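Local coordinates for PROTEIN (hypothetical protein EF0366) (Enterococcus faecalis, PDB 1VPY) that is of unknown function but belongs to the DUF72 family and folds as a TIM alpha/beta barrel, at residues Leu16-Phe21 with Tyr36-His41; Leu44-Thr49 with Leu202-Gly207; Phe255-Gly260 with Ala264-Gln269; Lys65-Asn70 with Ser111-Ala116; Asp236-Val241 with Lys272-Ser277. One frame throughout, in Å; residues are numbered along the deposited sequence.

Contact 1 of 5, residues Leu16-Phe21 with Tyr36-His41; sequences LGLTSF and YEYASH. With ZN (zinc ion), chain E.
The backbone N-H of L18, near the end of strand 13-18, is received not by another strand but by the hydroxyl of a tyrosine reaching in from a helix. L18 N lies 2.9 Å from Y38 OH, and the N-H...O angle of 148° marks a moderately bent bond. The same oxygen is probably hydrogen-bonded to the carbonyl of L44. Because a carbonyl can only accept, the phenol would then donate to L44 O, relaying a bond from strand 13-18 to the start of strand 44-47, its neighbour in the barrel. Y38 directs its ring off helix 35-41 with CG anti to the backbone N (chi1 175°).

Apolar contacts hold the ring along its length. L18 CD1 sits at the ring edge, in its plane, 4.0 Å from Y38 CE2. Nearer the root of the side chain, F21 CB comes within 3.5 Å of Y38 CD2, while the F21 ring itself turns away toward V45 and M47. G17 has no side chain beside the hydroxyl, and its CA is 3.4 Å from Y38 OH.

Elsewhere on the helix, one turn apart, E37 OE1 and H41 NE2 each lie 2.5 Å from a zinc ion. The helix thus binds metal through E37 and H41, while the buried Y38 hydroxyl, probably used as both acceptor and donor, links the same helix to strands 13-18 and 44-47.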
# COMPACT_ATOMS: atom_id res chain seq x y z
N LEU A 16 -5.48 7.97 7.78
CA LEU A 16 -6.39 7.63 6.69
C LEU A 16 -6.04 8.39 5.43
O LEU A 16 -5.75 9.59 5.47
CB LEU A 16 -7.84 7.90 7.09
CG LEU A 16 -8.28 7.36 8.45
CD1 LEU A 16 -9.74 7.67 8.69
CD2 LEU A 16 -8.02 5.87 8.55
N GLY A 17 -6.06 7.68 4.30
CA GLY A 17 -5.70 8.28 3.03
C GLY A 17 -6.37 7.68 1.82
O GLY A 17 -7.06 6.67 1.92
N LEU A 18 -6.15 8.31 0.67
CA LEU A 18 -6.73 7.88 -0.60
C LEU A 18 -5.65 7.70 -1.66
O LEU A 18 -4.48 7.99 -1.43
CB LEU A 18 -7.74 8.90 -1.12
CG LEU A 18 -8.77 9.53 -0.20
CD1 LEU A 18 -9.48 10.66 -0.91
CD2 LEU A 18 -9.76 8.49 0.27
N THR A 19 -6.08 7.24 -2.82
CA THR A 19 -5.26 7.21 -4.02
C THR A 19 -5.58 8.43 -4.89
O THR A 19 -4.68 9.05 -5.47
CB THR A 19 -5.54 5.95 -4.82
OG1 THR A 19 -5.28 4.81 -4.00
CG2 THR A 19 -4.67 5.88 -6.06
N SER A 20 -6.87 8.75 -4.96
CA SER A 20 -7.36 9.83 -5.81
C SER A 20 -7.42 11.17 -5.09
O SER A 20 -8.50 11.76 -4.94
CB SER A 20 -8.72 9.47 -6.41
OG SER A 20 -8.61 8.35 -7.25
N PHE A 21 -6.26 11.65 -4.66
CA PHE A 21 -6.07 13.07 -4.40
C PHE A 21 -6.43 13.77 -5.71
O PHE A 21 -6.94 14.89 -5.70
CB PHE A 21 -4.63 13.40 -3.94
CG PHE A 21 -3.59 13.35 -5.03
CD1 PHE A 21 -3.03 12.13 -5.42
CD2 PHE A 21 -3.18 14.51 -5.66
CE1 PHE A 21 -2.08 12.09 -6.44
CE2 PHE A 21 -2.23 14.47 -6.68
CZ PHE A 21 -1.67 13.26 -7.06
N TYR A 36 -1.40 19.72 -2.67
CA TYR A 36 -1.28 20.77 -1.66
C TYR A 36 -2.56 20.90 -0.84
O TYR A 36 -2.50 20.92 0.39
CB TYR A 36 -0.91 22.10 -2.32
CG TYR A 36 -0.87 23.30 -1.38
CD1 TYR A 36 0.25 23.57 -0.60
CD2 TYR A 36 -1.96 24.17 -1.29
CE1 TYR A 36 0.29 24.67 0.26
CE2 TYR A 36 -1.93 25.27 -0.44
CZ TYR A 36 -0.81 25.51 0.33
OH TYR A 36 -0.78 26.59 1.17
N GLU A 37 -3.71 20.98 -1.52
CA GLU A 37 -5.00 21.10 -0.85
C GLU A 37 -5.43 19.78 -0.19
O GLU A 37 -6.10 19.78 0.84
CB GLU A 37 -6.08 21.59 -1.81
CG GLU A 37 -7.13 22.52 -1.18
CD GLU A 37 -8.26 21.78 -0.45
OE1 GLU A 37 -8.59 20.64 -0.84
OE2 GLU A 37 -8.82 22.35 0.52
N TYR A 38 -5.04 18.66 -0.78
CA TYR A 38 -5.32 17.35 -0.19
C TYR A 38 -4.67 17.25 1.20
O TYR A 38 -5.27 16.71 2.13
CB TYR A 38 -4.83 16.23 -1.10
CG TYR A 38 -4.97 14.85 -0.50
CD1 TYR A 38 -4.03 14.39 0.42
CD2 TYR A 38 -6.04 14.02 -0.84
CE1 TYR A 38 -4.15 13.14 0.99
CE2 TYR A 38 -6.16 12.75 -0.28
CZ TYR A 38 -5.21 12.32 0.64
OH TYR A 38 -5.30 11.08 1.22
N ALA A 39 -3.46 17.78 1.31
CA ALA A 39 -2.69 17.75 2.56
C ALA A 39 -3.24 18.71 3.60
O ALA A 39 -2.68 18.84 4.69
CB ALA A 39 -1.23 18.05 2.28
N SER A 40 -4.33 19.40 3.27
CA SER A 40 -5.05 20.23 4.24
C SER A 40 -5.99 19.40 5.11
O SER A 40 -6.19 19.73 6.28
CB SER A 40 -5.85 21.34 3.55
OG SER A 40 -5.01 22.24 2.86
N HIS A 41 -6.56 18.34 4.54
CA HIS A 41 -7.52 17.51 5.28
C HIS A 41 -6.96 16.16 5.72
O HIS A 41 -7.37 15.63 6.74
CB HIS A 41 -8.84 17.25 4.50
CG HIS A 41 -9.01 18.09 3.27
ND1 HIS A 41 -9.33 19.43 3.32
CD2 HIS A 41 -8.94 17.76 1.96
CE1 HIS A 41 -9.43 19.89 2.08
NE2 HIS A 41 -9.20 18.90 1.24
ZN ZN E . -10.92 19.87 -0.31

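Contact 2 of 5, residues Leu44-Thr49 with Leu202-Gly207; sequences LVEMDT and LFRFHG
E46 and R204 form a salt bridge inside the TIM barrel, reaching across its interior between strands 44-47 and 201-205, which are not neighbours in the closed parallel sheet. Their CA atoms are 10.0 Å apart, and side chains alone span that gap. E46 is extended, with CG anti to the backbone N, while R204 bends at chi3 to swing its guanidinium across the carboxylate; the two side chains meet at roughly a right angle.

R204 meets both oxygens of E46, NE through a hydrogen bond and NH2 through a salt bridge. R204 NE donates to E46 OE1 over 2.8 Å, on the syn lone pair. The N-H...O angle is only 130°. The oxygen is also tilted 30° out of the guanidinium plane. The second arm joins R204 NH2 to E46 OE2 at 2.6 Å. With the two planes 45° apart, this is a twisted two-point pairing, not a coplanar one.

The remaining guanidinium nitrogen, NH1, forms a salt bridge with E150 OE1, so R204 is gripped by two glutamates from different strands. E150 is itself positioned by its other oxygen, which is hydrogen-bonded to H206 NE2, and H206 ND1 is in turn hydrogen-bonded to N256 ND2. E46 and R204 are both buried and lie near the C-terminal ends of their strands, the end where TIM barrels usually carry their active sites; a similar role here remains inference. H206 also lies against the arginine, its CE1 3.3 Å above one face of the R204 guanidinium and offset toward the rim.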
# COMPACT_ATOMS: atom_id res chain seq x y z
N LEU A 44 -2.30 11.25 5.03
CA LEU A 44 -1.72 10.17 4.27
C LEU A 44 -2.29 10.15 2.87
O LEU A 44 -3.48 10.39 2.68
CB LEU A 44 -1.99 8.84 4.98
CG LEU A 44 -1.47 7.52 4.42
CD1 LEU A 44 0.06 7.46 4.48
CD2 LEU A 44 -2.08 6.39 5.21
N VAL A 45 -1.44 9.88 1.90
CA VAL A 45 -1.87 9.69 0.53
C VAL A 45 -1.13 8.50 -0.07
O VAL A 45 -0.00 8.21 0.30
CB VAL A 45 -1.65 10.95 -0.33
CG1 VAL A 45 -0.21 11.06 -0.79
CG2 VAL A 45 -2.60 10.97 -1.52
N GLU A 46 -1.79 7.80 -0.98
CA GLU A 46 -1.09 6.85 -1.82
C GLU A 46 -1.00 7.43 -3.21
O GLU A 46 -2.00 7.83 -3.80
CB GLU A 46 -1.79 5.50 -1.88
CG GLU A 46 -1.06 4.50 -2.77
CD GLU A 46 -1.81 3.21 -2.93
OE1 GLU A 46 -2.27 2.65 -1.91
OE2 GLU A 46 -1.95 2.74 -4.07
N MSE A 47 0.22 7.49 -3.73
CA MSE A 47 0.44 7.97 -5.07
C MSE A 47 0.86 6.82 -5.97
O MSE A 47 1.84 6.13 -5.70
CB MSE A 47 1.48 9.08 -5.07
CG MSE A 47 1.00 10.30 -4.32
SE MSE A 47 2.16 11.83 -4.59
CE MSE A 47 1.81 12.21 -6.54
N ASP A 48 0.08 6.64 -7.03
CA ASP A 48 0.28 5.56 -7.98
C ASP A 48 1.04 6.00 -9.22
O ASP A 48 1.45 5.19 -10.04
CB ASP A 48 -1.07 4.97 -8.38
CG ASP A 48 -1.72 4.20 -7.25
OD1 ASP A 48 -1.10 4.02 -6.18
OD2 ASP A 48 -2.87 3.75 -7.43
N THR A 49 1.25 7.31 -9.33
CA THR A 49 1.89 7.95 -10.48
C THR A 49 3.18 7.28 -10.97
O THR A 49 3.39 7.15 -12.17
CB THR A 49 2.09 9.47 -10.21
OG1 THR A 49 2.87 10.05 -11.25
CG2 THR A 49 2.77 9.69 -8.89
N LEU A 202 -0.18 -1.57 6.95
CA LEU A 202 -0.95 -0.90 5.91
C LEU A 202 -2.17 -1.73 5.53
O LEU A 202 -2.05 -2.92 5.19
CB LEU A 202 -0.08 -0.60 4.68
CG LEU A 202 -0.72 0.15 3.51
CD1 LEU A 202 -1.14 1.57 3.90
CD2 LEU A 202 0.20 0.18 2.32
N PHE A 203 -3.32 -1.07 5.59
CA PHE A 203 -4.59 -1.58 5.08
C PHE A 203 -4.84 -0.96 3.72
O PHE A 203 -4.52 0.21 3.51
CB PHE A 203 -5.74 -1.12 5.97
CG PHE A 203 -5.90 -1.93 7.23
CD1 PHE A 203 -6.67 -3.09 7.23
CD2 PHE A 203 -5.30 -1.51 8.41
CE1 PHE A 203 -6.83 -3.83 8.38
CE2 PHE A 203 -5.46 -2.24 9.57
CZ PHE A 203 -6.23 -3.41 9.56
N ARG A 204 -5.43 -1.73 2.81
CA ARG A 204 -5.94 -1.16 1.56
C ARG A 204 -7.30 -1.75 1.27
O ARG A 204 -7.46 -2.98 1.17
CB ARG A 204 -4.98 -1.42 0.40
CG ARG A 204 -3.66 -0.65 0.47
CD ARG A 204 -2.82 -0.90 -0.77
NE ARG A 204 -3.14 0.02 -1.85
CZ ARG A 204 -3.21 -0.31 -3.13
NH1 ARG A 204 -2.99 -1.55 -3.54
NH2 ARG A 204 -3.51 0.63 -4.02
N PHE A 205 -8.29 -0.87 1.15
CA PHE A 205 -9.65 -1.29 0.87
C PHE A 205 -9.96 -1.00 -0.58
O PHE A 205 -9.97 0.16 -1.01
CB PHE A 205 -10.64 -0.58 1.80
CG PHE A 205 -10.30 -0.68 3.26
CD1 PHE A 205 -9.85 -1.88 3.82
CD2 PHE A 205 -10.45 0.43 4.09
CE1 PHE A 205 -9.53 -1.96 5.17
CE2 PHE A 205 -10.15 0.35 5.45
CZ PHE A 205 -9.68 -0.84 5.99
N HIS A 206 -10.21 -2.06 -1.33
CA HIS A 206 -10.44 -1.97 -2.76
C HIS A 206 -11.92 -1.98 -3.12
O HIS A 206 -12.27 -1.82 -4.29
CB HIS A 206 -9.75 -3.14 -3.48
CG HIS A 206 -8.26 -3.13 -3.35
ND1 HIS A 206 -7.46 -2.19 -3.97
CD2 HIS A 206 -7.42 -3.93 -2.65
CE1 HIS A 206 -6.20 -2.42 -3.67
NE2 HIS A 206 -6.14 -3.47 -2.87
N GLY A 207 -12.78 -2.17 -2.12
CA GLY A 207 -14.20 -2.38 -2.35
C GLY A 207 -14.49 -3.82 -2.72
O GLY A 207 -13.57 -4.61 -2.92

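Contact 3 of 5, residues Phe255-Gly260 with Ala264-Gln269; sequences FNNNSG and AENALQ
Apolar packing comes first: the ring of F255 lies with one face against the backbone of helix 260-273 where N266 joins A267. A267 N stands 3.9 Å above the ring plane, over its centre, and N266 C is above the same face but nearer the rim. Two beta carbons complete the fit, A267 CB at 3.5 Å from F255 CD1 and N266 CB at 3.6 Å from F255 CE2. L18 of the first strand and the F205 ring, which meets F255 edge-to-face, add to this buried cluster.

These residues form the last beta-alpha unit of the TIM barrel: strand 250-255 ends at F255, a short loop turns the chain, and the helix runs back over the strand it follows. S259 occupies the N-cap position.

Among the hydrogen bonds, the strong one is helical. A264 N donates to G260 O over 2.8 Å at an N-H...O angle of 161°, an i to i+4 bond near the start of the helix. The side-chain link is weaker: N257 ND2 reaches N266 OD1 at 3.1 Å with an angle of 130°, and the two amide planes are nearly parallel, 6° apart. Both amides have stronger partners nearby, N257 ND2 in the carbonyl of Y227 and N266 OD1 in the backbone N-H of Y229. N266 ND2 turns along the helix to Q269 OE1, a weak bond of 3.4 Å.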
# COMPACT_ATOMS: atom_id res chain seq x y z
N PHE A 255 -8.10 3.98 1.28
CA PHE A 255 -9.31 3.67 0.54
C PHE A 255 -9.01 3.79 -0.95
O PHE A 255 -8.70 4.87 -1.45
CB PHE A 255 -10.46 4.59 0.95
CG PHE A 255 -11.04 4.29 2.31
CD1 PHE A 255 -10.45 4.80 3.46
CD2 PHE A 255 -12.16 3.48 2.43
CE1 PHE A 255 -10.99 4.51 4.73
CE2 PHE A 255 -12.71 3.19 3.67
CZ PHE A 255 -12.12 3.70 4.83
N ASN A 256 -9.06 2.66 -1.65
CA ASN A 256 -8.72 2.60 -3.06
C ASN A 256 -9.93 2.12 -3.89
O ASN A 256 -9.80 1.74 -5.05
CB ASN A 256 -7.50 1.70 -3.25
CG ASN A 256 -6.99 1.66 -4.68
OD1 ASN A 256 -6.93 2.68 -5.36
ND2 ASN A 256 -6.64 0.47 -5.14
N ASN A 257 -11.10 2.15 -3.26
CA ASN A 257 -12.33 1.77 -3.95
C ASN A 257 -12.73 2.89 -4.89
O ASN A 257 -12.36 4.05 -4.67
CB ASN A 257 -13.44 1.46 -2.94
CG ASN A 257 -13.67 2.58 -1.95
OD1 ASN A 257 -12.73 3.11 -1.36
ND2 ASN A 257 -14.93 2.95 -1.77
N ASN A 258 -13.50 2.55 -5.92
CA ASN A 258 -13.64 3.47 -7.04
C ASN A 258 -14.63 4.62 -6.92
O ASN A 258 -15.65 4.54 -6.23
CB ASN A 258 -13.79 2.74 -8.37
CG ASN A 258 -12.46 2.37 -8.96
OD1 ASN A 258 -11.42 2.90 -8.56
ND2 ASN A 258 -12.47 1.47 -9.93
N SER A 259 -14.29 5.64 -7.70
CA SER A 259 -14.66 7.03 -7.49
C SER A 259 -13.98 7.57 -6.24
O SER A 259 -14.21 7.09 -5.12
CB SER A 259 -16.16 7.26 -7.48
OG SER A 259 -16.42 8.65 -7.50
N GLY A 260 -13.11 8.56 -6.45
CA GLY A 260 -12.45 9.26 -5.36
C GLY A 260 -13.45 9.85 -4.39
O GLY A 260 -13.18 9.93 -3.19
N ALA A 264 -13.28 9.06 -0.57
CA ALA A 264 -13.24 10.20 0.35
C ALA A 264 -14.41 10.25 1.32
O ALA A 264 -14.27 10.71 2.45
CB ALA A 264 -13.14 11.51 -0.42
N GLU A 265 -15.58 9.79 0.88
CA GLU A 265 -16.76 9.73 1.74
C GLU A 265 -16.53 8.65 2.80
O GLU A 265 -16.65 8.91 4.00
CB GLU A 265 -18.03 9.44 0.92
CG GLU A 265 -19.34 9.52 1.71
CD GLU A 265 -19.87 10.94 1.89
OE1 GLU A 265 -19.29 11.89 1.31
OE2 GLU A 265 -20.90 11.11 2.59
N ASN A 266 -16.16 7.45 2.35
CA ASN A 266 -15.86 6.34 3.25
C ASN A 266 -14.76 6.66 4.27
O ASN A 266 -14.89 6.31 5.45
CB ASN A 266 -15.51 5.08 2.45
CG ASN A 266 -16.69 4.51 1.69
OD1 ASN A 266 -16.51 3.69 0.79
ND2 ASN A 266 -17.91 4.92 2.04
N ALA A 267 -13.68 7.29 3.82
CA ALA A 267 -12.58 7.67 4.72
C ALA A 267 -13.04 8.70 5.76
O ALA A 267 -12.68 8.60 6.93
CB ALA A 267 -11.39 8.18 3.93
N LEU A 268 -13.85 9.66 5.34
CA LEU A 268 -14.43 10.64 6.26
C LEU A 268 -15.40 9.99 7.25
O LEU A 268 -15.56 10.48 8.37
CB LEU A 268 -15.10 11.79 5.50
CG LEU A 268 -14.28 13.03 5.08
CD1 LEU A 268 -12.80 12.77 4.66
CD2 LEU A 268 -15.03 13.80 3.98
N GLN A 269 -16.02 8.89 6.84
CA GLN A 269 -16.88 8.10 7.74
C GLN A 269 -16.06 7.42 8.83
O GLN A 269 -16.36 7.58 10.02
CB GLN A 269 -17.70 7.06 6.97
CG GLN A 269 -18.98 7.60 6.35
CD GLN A 269 -19.58 6.66 5.32
OE1 GLN A 269 -19.65 6.98 4.12
NE2 GLN A 269 -20.02 5.48 5.77

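Contact 4 of 5, residues Lys65-Asn70 with Ser111-Ala116; sequences KAVPEN and SKKLFA
K113 stretches its side chain to the carbonyls of V67 and P68, joining two alpha-to-beta loops of the TIM barrel, those that lead into the adjacent strands 72-76 and 114-120. K113 NZ donates to V67 O at 3.1 Å and, more weakly, to P68 O at 3.2 Å. The first bond comes in from above the V67 carbonyl plane, 53° out of it, and so misses the lone pairs. A stronger partner of the ammonium group is V64 O, in the last turn of helix 57-65. Carbonyl oxygens at a helix C-terminus would be expected to favour a positive charge here.

The aliphatic part of the lysine takes part too. V67 CG2 packs 3.7 Å from K113 CD, the two side chains running past each other in opposite directions. K113 is fully extended beyond CG, which carries the amine the whole way to the loop.

Further out, V67 rests on L35 and A39 of helix 35-41 and on F73. Backbone bonding to F73 fixes the root of the lysine, as does an ST turn, in which K113 N donates to S111 OG at 3.2 Å with an N-H...O angle of 156°.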
# COMPACT_ATOMS: atom_id res chain seq x y z
N LYS A 65 7.98 19.07 -0.64
CA LYS A 65 7.85 20.45 -0.15
C LYS A 65 6.39 20.91 0.03
O LYS A 65 6.11 21.80 0.84
CB LYS A 65 8.59 21.41 -1.09
CG LYS A 65 10.10 21.19 -1.15
N ALA A 66 5.47 20.29 -0.72
CA ALA A 66 4.08 20.75 -0.81
C ALA A 66 3.18 20.29 0.34
O ALA A 66 2.05 20.76 0.47
CB ALA A 66 3.47 20.32 -2.13
N VAL A 67 3.69 19.38 1.16
CA VAL A 67 2.92 18.80 2.26
C VAL A 67 3.48 19.22 3.65
O VAL A 67 4.65 19.60 3.75
CB VAL A 67 2.85 17.26 2.12
CG1 VAL A 67 2.19 16.88 0.80
CG2 VAL A 67 4.22 16.63 2.23
N PRO A 68 2.64 19.17 4.71
CA PRO A 68 3.09 19.49 6.07
C PRO A 68 4.24 18.62 6.58
O PRO A 68 4.52 17.55 6.01
CB PRO A 68 1.84 19.23 6.92
CG PRO A 68 0.71 19.40 5.99
CD PRO A 68 1.21 18.81 4.70
N GLU A 69 4.88 19.07 7.65
CA GLU A 69 6.06 18.41 8.22
C GLU A 69 5.87 16.91 8.51
O GLU A 69 6.83 16.15 8.43
CB GLU A 69 6.54 19.15 9.48
CG GLU A 69 5.50 19.28 10.60
CD GLU A 69 5.94 20.22 11.73
OE1 GLU A 69 6.62 21.24 11.45
OE2 GLU A 69 5.58 19.94 12.90
N ASN A 70 4.66 16.49 8.86
CA ASN A 70 4.44 15.08 9.16
C ASN A 70 3.24 14.46 8.43
O ASN A 70 2.42 13.74 9.02
CB ASN A 70 4.41 14.82 10.68
CG ASN A 70 3.43 15.72 11.39
OD1 ASN A 70 2.24 15.73 11.07
ND2 ASN A 70 3.92 16.47 12.38
N SER A 111 13.57 12.63 3.34
CA SER A 111 12.64 13.58 3.96
C SER A 111 11.95 13.06 5.21
O SER A 111 11.42 13.85 5.99
CB SER A 111 11.58 14.03 2.96
OG SER A 111 10.63 13.01 2.75
N LYS A 112 11.95 11.73 5.39
CA LYS A 112 11.23 11.08 6.49
C LYS A 112 9.70 11.15 6.36
O LYS A 112 8.97 10.87 7.32
CB LYS A 112 11.70 11.62 7.86
N LYS A 113 9.22 11.53 5.17
CA LYS A 113 7.77 11.58 4.90
C LYS A 113 7.29 10.31 4.19
O LYS A 113 6.14 10.22 3.75
CB LYS A 113 7.42 12.82 4.08
CG LYS A 113 7.87 14.12 4.72
CD LYS A 113 7.19 15.32 4.10
CE LYS A 113 7.59 16.59 4.82
NZ LYS A 113 7.13 17.80 4.09
N LEU A 114 8.17 9.33 4.07
CA LEU A 114 7.80 8.06 3.46
C LEU A 114 7.13 7.17 4.49
O LEU A 114 7.73 6.82 5.51
CB LEU A 114 9.02 7.37 2.87
CG LEU A 114 8.90 5.93 2.37
CD1 LEU A 114 8.01 5.83 1.13
CD2 LEU A 114 10.28 5.37 2.08
N PHE A 115 5.87 6.81 4.25
CA PHE A 115 5.23 5.79 5.05
C PHE A 115 5.76 4.40 4.61
O PHE A 115 6.27 3.64 5.44
CB PHE A 115 3.71 5.89 4.96
CG PHE A 115 3.00 4.98 5.91
CD1 PHE A 115 2.83 5.32 7.24
CD2 PHE A 115 2.49 3.76 5.47
CE1 PHE A 115 2.17 4.48 8.12
CE2 PHE A 115 1.82 2.91 6.35
CZ PHE A 115 1.67 3.28 7.68
N ALA A 116 5.66 4.09 3.32
CA ALA A 116 6.21 2.85 2.79
C ALA A 116 6.20 2.86 1.27
O ALA A 116 5.41 3.57 0.66
CB ALA A 116 5.42 1.65 3.31

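Contact 5 of 5, residues Asp236-Val241 with Lys272-Ser277; sequences DLSEAV and KVLNLS
This is a small, mainly apolar contact on the outside of the barrel, where S238 and V241 of helix 231-245 meet V273 and L274 at the C-terminal end of helix 260-273. The segments bury 150 Å² in all, both sides summed, and no hydrogen bond passes between them. Their closest backbones are at S238 and L274, whose CA atoms are 7.2 Å apart, a spacing that lets short side chains touch directly.

L274 does most of the bridging, one methyl to each partner. Its CD2 lies 3.7 Å from S238 CB, while its CD1 reaches V241 CG1 at 4.0 Å, the leucine and valine side chains crossing at about a right angle. CG of L274 stands anti to its carbonyl carbon (chi1 -41°), which directs the fork at successive turns of the facing helix. V273 adds one branch: its CG1 comes within 3.7 Å of S238 OG.

The serine can sit among methyl groups because its hydroxyl is satisfied inside its own helix, by a hydrogen bond to the carbonyl of I234 one turn earlier. V241 also packs on F203 and F205 of strand 201-205 and on I14 of strand 13-18. L274 is the first residue to leave helical geometry, and the chain then carries L276 to I14 and L16. Such side-by-side packing of consecutive outer helices, with the sheet beneath them, is typical of the TIM barrel.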
# COMPACT_ATOMS: atom_id res chain seq x y z
N ASP A 236 -17.32 -2.69 10.45
CA ASP A 236 -16.53 -3.92 10.51
C ASP A 236 -15.06 -3.59 10.32
O ASP A 236 -14.22 -3.99 11.14
CB ASP A 236 -16.97 -4.92 9.44
CG ASP A 236 -18.38 -5.47 9.68
OD1 ASP A 236 -18.76 -5.73 10.84
OD2 ASP A 236 -19.12 -5.65 8.68
N LEU A 237 -14.76 -2.83 9.27
CA LEU A 237 -13.38 -2.49 8.92
C LEU A 237 -12.71 -1.60 9.97
O LEU A 237 -11.49 -1.65 10.13
CB LEU A 237 -13.31 -1.80 7.56
CG LEU A 237 -13.82 -2.56 6.34
CD1 LEU A 237 -14.06 -1.60 5.18
CD2 LEU A 237 -12.87 -3.67 5.93
N SER A 238 -13.50 -0.80 10.67
CA SER A 238 -12.96 0.02 11.74
C SER A 238 -12.53 -0.83 12.95
O SER A 238 -11.48 -0.56 13.54
CB SER A 238 -13.98 1.07 12.16
OG SER A 238 -14.21 1.98 11.10
N GLU A 239 -13.33 -1.84 13.30
CA GLU A 239 -12.99 -2.78 14.37
C GLU A 239 -11.61 -3.38 14.12
O GLU A 239 -10.79 -3.45 15.03
CB GLU A 239 -14.00 -3.93 14.47
CG GLU A 239 -15.20 -3.71 15.40
CD GLU A 239 -15.95 -5.01 15.68
OE1 GLU A 239 -15.49 -5.78 16.56
OE2 GLU A 239 -17.00 -5.27 15.04
N ALA A 240 -11.37 -3.81 12.88
CA ALA A 240 -10.13 -4.46 12.49
C ALA A 240 -8.95 -3.49 12.51
O ALA A 240 -7.85 -3.85 12.94
CB ALA A 240 -10.27 -5.12 11.13
N VAL A 241 -9.19 -2.27 12.04
CA VAL A 241 -8.18 -1.20 12.07
C VAL A 241 -7.73 -0.91 13.50
O VAL A 241 -6.53 -0.82 13.78
CB VAL A 241 -8.67 0.08 11.32
CG1 VAL A 241 -7.96 1.34 11.81
CG2 VAL A 241 -8.48 -0.09 9.82
N LYS A 272 -14.73 9.57 11.52
CA LYS A 272 -15.75 9.88 12.52
C LYS A 272 -15.93 8.70 13.48
O LYS A 272 -15.99 8.89 14.70
CB LYS A 272 -17.08 10.28 11.88
N VAL A 273 -15.97 7.48 12.92
CA VAL A 273 -16.15 6.24 13.70
C VAL A 273 -15.01 6.00 14.70
O VAL A 273 -15.26 5.52 15.81
CB VAL A 273 -16.37 5.01 12.77
CG1 VAL A 273 -16.37 3.70 13.55
CG2 VAL A 273 -17.67 5.14 12.01
N LEU A 274 -13.79 6.36 14.33
CA LEU A 274 -12.64 6.29 15.23
C LEU A 274 -12.32 7.64 15.89
O LEU A 274 -11.22 7.84 16.40
CB LEU A 274 -11.40 5.79 14.49
CG LEU A 274 -11.47 4.65 13.46
CD1 LEU A 274 -10.14 4.53 12.78
CD2 LEU A 274 -11.83 3.31 14.08
N ASN A 275 -13.30 8.56 15.89
CA ASN A 275 -13.08 10.01 16.14
C ASN A 275 -11.61 10.49 16.08
O ASN A 275 -11.01 10.80 17.11
CB ASN A 275 -13.83 10.57 17.39
CG ASN A 275 -14.40 9.48 18.29
OD1 ASN A 275 -13.71 8.55 18.71
ND2 ASN A 275 -15.69 9.61 18.62
N LEU A 276 -11.07 10.55 14.86
CA LEU A 276 -9.65 10.85 14.61
C LEU A 276 -9.33 12.34 14.40
O LEU A 276 -9.93 13.00 13.54
CB LEU A 276 -9.12 10.00 13.45
CG LEU A 276 -8.69 8.57 13.80
CD1 LEU A 276 -8.28 7.82 12.54
CD2 LEU A 276 -7.56 8.54 14.85
N SER A 277 -8.35 12.83 15.17
CA SER A 277 -7.93 14.25 15.24
C SER A 277 -8.96 15.26 14.73
O SER A 277 -9.86 15.65 15.47
CB SER A 277 -6.57 14.46 14.55
OG SER A 277 -6.73 14.85 13.19

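How the contacts relate
From the N terminus, contact 1 closes first, a short loop from strand 13-18 to helix 35-41. Contact 2 then opens at strand 44-47 and closes only at strand 201-205, enclosing a large part of the barrel. Nested inside that span, contact 4 joins the loops before strands 72-76 and 114-120. Contact 5 follows in series, and its loop from helix 231-245 to the end of helix 260-273 holds the still shorter contact 3. No loops cross. Backbone pairing of G17 with F255, L18 with E46 and F205 with N256 links contacts 1, 2 and 3 where the barrel closes, whereas contact 4 touches neither contact 3 nor contact 5.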